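PDB 3M1R: formimidoylglutamase from Bacillus subtilis, which hydrolyses N-formimidoyl-L-glutamate to L-glutamate and formamide, a manganese-dependent step of histidine degradation in an enzyme of the arginase family. Local coordinates for residues Q109-L114 / P119-L124. Sequence-based numbering, arbitrary orientation.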
ATOM      1  N   GLN D 109     -30.919  22.058   9.327  1.00 51.59           N
ATOM      2  CA  GLN D 109     -31.929  22.803   8.567  1.00 55.61           C
ATOM      3  C   GLN D 109     -32.463  22.007   7.403  1.00 56.03           C
ATOM      4  O   GLN D 109     -33.660  22.048   7.113  1.00 53.21           O
ATOM      5  CB  GLN D 109     -31.341  24.088   8.002  1.00 64.35           C
ATOM      6  CG  GLN D 109     -31.386  25.275   8.915  1.00 77.86           C
ATOM      7  CD  GLN D 109     -30.829  26.499   8.227  1.00 91.93           C
ATOM      8  OE1 GLN D 109     -29.763  27.000   8.592  1.00 96.55           O
ATOM      9  NE2 GLN D 109     -31.535  26.975   7.204  1.00 96.74           N
ATOM     10  N   THR D 110     -31.557  21.312   6.715  1.00 50.80           N
ATOM     11  CA  THR D 110     -31.917  20.563   5.532  1.00 47.59           C
ATOM     12  C   THR D 110     -32.788  19.409   5.963  1.00 51.68           C
ATOM     13  O   THR D 110     -33.865  19.175   5.408  1.00 58.50           O
ATOM     14  CB  THR D 110     -30.672  20.041   4.811  1.00 43.93           C
ATOM     15  OG1 THR D 110     -29.890  21.153   4.359  1.00 51.85           O
ATOM     16  CG2 THR D 110     -31.058  19.181   3.622  1.00 40.88           C
HETATM   17  N   MSE D 111     -32.314  18.711   6.984  1.00 51.95           N
HETATM   18  CA  MSE D 111     -32.999  17.567   7.546  1.00 52.73           C
HETATM   19  C   MSE D 111     -34.400  17.977   8.018  1.00 53.64           C
HETATM   20  O   MSE D 111     -35.387  17.284   7.769  1.00 51.41           O
HETATM   21  CB  MSE D 111     -32.174  17.038   8.718  1.00 60.68           C
HETATM   22  CG  MSE D 111     -32.143  15.533   8.861  1.00 72.56           C
HETATM   23 SE   MSE D 111     -31.129  14.637   7.467  0.89 64.66          SE
HETATM   24  CE  MSE D 111     -31.863  12.856   7.723  1.00134.68           C
ATOM     25  N   HIS D 112     -34.479  19.115   8.699  1.00 52.69           N
ATOM     26  CA  HIS D 112     -35.754  19.588   9.202  1.00 54.10           C
ATOM     27  C   HIS D 112     -36.704  19.916   8.056  1.00 60.64           C
ATOM     28  O   HIS D 112     -37.827  19.428   8.023  1.00 55.34           O
ATOM     29  CB  HIS D 112     -35.583  20.810  10.109  1.00 49.61           C
ATOM     30  CG  HIS D 112     -36.875  21.324  10.672  1.00 55.75           C
ATOM     31  ND1 HIS D 112     -37.375  20.907  11.887  1.00 60.74           N
ATOM     32  CD2 HIS D 112     -37.764  22.223  10.187  1.00 60.97           C
ATOM     33  CE1 HIS D 112     -38.516  21.529  12.130  1.00 63.27           C
ATOM     34  NE2 HIS D 112     -38.776  22.332  11.113  1.00 63.59           N
ATOM     35  N   ALA D 113     -36.253  20.741   7.118  1.00 61.73           N
ATOM     36  CA  ALA D 113     -37.085  21.094   5.974  1.00 61.01           C
ATOM     37  C   ALA D 113     -37.557  19.833   5.247  1.00 60.29           C
ATOM     38  O   ALA D 113     -38.741  19.691   4.942  1.00 66.69           O
ATOM     39  CB  ALA D 113     -36.327  22.014   5.023  1.00 56.45           C
ATOM     40  N   LEU D 114     -36.623  18.918   4.994  1.00 57.25           N
ATOM     41  CA  LEU D 114     -36.900  17.678   4.267  1.00 53.55           C
ATOM     42  C   LEU D 114     -37.955  16.802   4.949  1.00 50.17           C
ATOM     43  O   LEU D 114     -38.900  16.359   4.305  1.00 50.52           O
ATOM     44  CB  LEU D 114     -35.609  16.881   4.083  1.00 49.92           C
ATOM     45  CG  LEU D 114     -35.017  16.687   2.687  1.00 51.24           C
ATOM     46  CD1 LEU D 114     -35.566  17.670   1.681  1.00 51.51           C
ATOM     47  CD2 LEU D 114     -33.482  16.744   2.734  1.00 46.07           C
ATOM     48  N   PRO D 119     -43.293  14.083   4.845  1.00 44.71           N
ATOM     49  CA  PRO D 119     -43.505  13.406   6.129  1.00 47.86           C
ATOM     50  C   PRO D 119     -43.417  11.896   6.018  1.00 54.36           C
ATOM     51  O   PRO D 119     -43.362  11.220   7.047  1.00 59.00           O
ATOM     52  CB  PRO D 119     -44.936  13.807   6.505  1.00 53.93           C
ATOM     53  CG  PRO D 119     -45.592  14.093   5.201  1.00 55.22           C
ATOM     54  CD  PRO D 119     -44.527  14.707   4.339  1.00 51.42           C
ATOM     55  N   ASP D 120     -43.413  11.371   4.797  1.00 50.30           N
ATOM     56  CA  ASP D 120     -43.286   9.939   4.618  1.00 54.03           C
ATOM     57  C   ASP D 120     -41.849   9.512   4.322  1.00 53.63           C
ATOM     58  O   ASP D 120     -41.600   8.343   4.037  1.00 55.12           O
ATOM     59  CB  ASP D 120     -44.221   9.455   3.517  1.00 58.87           C
ATOM     60  CG  ASP D 120     -45.686   9.647   3.879  1.00 67.54           C
ATOM     61  OD1 ASP D 120     -46.437  10.208   3.050  1.00 70.33           O
ATOM     62  OD2 ASP D 120     -46.081   9.254   5.000  1.00 69.76           O
ATOM     63  N   TRP D 121     -40.912  10.454   4.382  1.00 54.03           N
ATOM     64  CA  TRP D 121     -39.489  10.123   4.198  1.00 48.46           C
ATOM     65  C   TRP D 121     -38.889   9.427   5.419  1.00 46.41           C
ATOM     66  O   TRP D 121     -39.050   9.871   6.558  1.00 52.80           O
ATOM     67  CB  TRP D 121     -38.672  11.366   3.838  1.00 44.67           C
ATOM     68  CG  TRP D 121     -37.190  11.104   3.712  1.00 47.47           C
ATOM     69  CD1 TRP D 121     -36.592  10.043   3.090  1.00 47.32           C
ATOM     70  CD2 TRP D 121     -36.135  11.924   4.202  1.00 47.33           C
ATOM     71  NE1 TRP D 121     -35.237  10.152   3.165  1.00 48.67           N
ATOM     72  CE2 TRP D 121     -34.924  11.304   3.847  1.00 49.82           C
ATOM     73  CE3 TRP D 121     -36.092  13.134   4.909  1.00 54.47           C
ATOM     74  CZ2 TRP D 121     -33.690  11.834   4.176  1.00 47.30           C
ATOM     75  CZ3 TRP D 121     -34.865  13.668   5.236  1.00 52.37           C
ATOM     76  CH2 TRP D 121     -33.680  13.018   4.873  1.00 51.49           C
ATOM     77  N   VAL D 122     -38.222   8.312   5.167  1.00 46.15           N
ATOM     78  CA  VAL D 122     -37.452   7.623   6.192  1.00 45.22           C
ATOM     79  C   VAL D 122     -35.995   7.696   5.775  1.00 44.00           C
ATOM     80  O   VAL D 122     -35.579   6.997   4.863  1.00 47.68           O
ATOM     81  CB  VAL D 122     -37.862   6.153   6.303  1.00 47.29           C
ATOM     82  CG1 VAL D 122     -37.006   5.444   7.353  1.00 43.09           C
ATOM     83  CG2 VAL D 122     -39.344   6.048   6.629  1.00 40.95           C
ATOM     84  N   PRO D 123     -35.220   8.569   6.429  1.00 43.61           N
ATOM     85  CA  PRO D 123     -33.826   8.805   6.042  1.00 38.01           C
ATOM     86  C   PRO D 123     -32.899   7.584   6.136  1.00 42.29           C
ATOM     87  O   PRO D 123     -32.914   6.860   7.123  1.00 46.74           O
ATOM     88  CB  PRO D 123     -33.374   9.892   7.021  1.00 38.31           C
ATOM     89  CG  PRO D 123     -34.633  10.630   7.361  1.00 40.30           C
ATOM     90  CD  PRO D 123     -35.702   9.562   7.409  1.00 39.66           C
ATOM     91  N   LEU D 124     -32.116   7.372   5.082  1.00 36.26           N
ATOM     92  CA  LEU D 124     -30.971   6.479   5.117  1.00 38.61           C
ATOM     93  C   LEU D 124     -29.778   7.403   5.028  1.00 43.67           C
ATOM     94  O   LEU D 124     -29.390   7.819   3.940  1.00 46.18           O
ATOM     95  CB  LEU D 124     -30.980   5.492   3.943  1.00 40.06           C
ATOM     96  CG  LEU D 124     -31.825   4.216   4.129  1.00 45.13           C
ATOM     97  CD1 LEU D 124     -33.205   4.551   4.641  1.00 42.61           C
ATOM     98  CD2 LEU D 124     -31.920   3.410   2.849  1.00 48.17           C
TER
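W121 reaches from its strand to the helix, where M111 and L114 meet the six-membered half of its indole. Its CB points toward the helix, and with CG anti to the backbone N (chi1 177°) the six-membered ring meets it. M111, a selenomethionine, makes a Met-aromatic contact: SE lies 5.2 Å from the centroid of the W121 six-membered ring and 75° off its normal, hence at the ring edge. Bent at chi2, the M111 chain crosses the indole at about a right angle and brings CE within 3.4 Å of W121 CH2. The same methyl touches P123 CB, also at 3.4 Å, which is tight for two carbons. P123 CG in turn lies over one indole face, offset toward the rim. Three residues on, L114 CB sits 3.5 Å from W121 CZ3. No hydrogen bond links the segments; W121 NE1 instead donates one to A41 O. Replacing W121 by an alanine is likely to open a gap beside M111 and L114 and leave A41 O without this donor. Strand 121-124 runs back at 151° to helix 109-114, closing a beta-alpha-beta crossover in which helix 100-117 joins parallel strands 87-93 and 121-127, with strand 39-45 between them, while Y7 of a second subunit packs on L114.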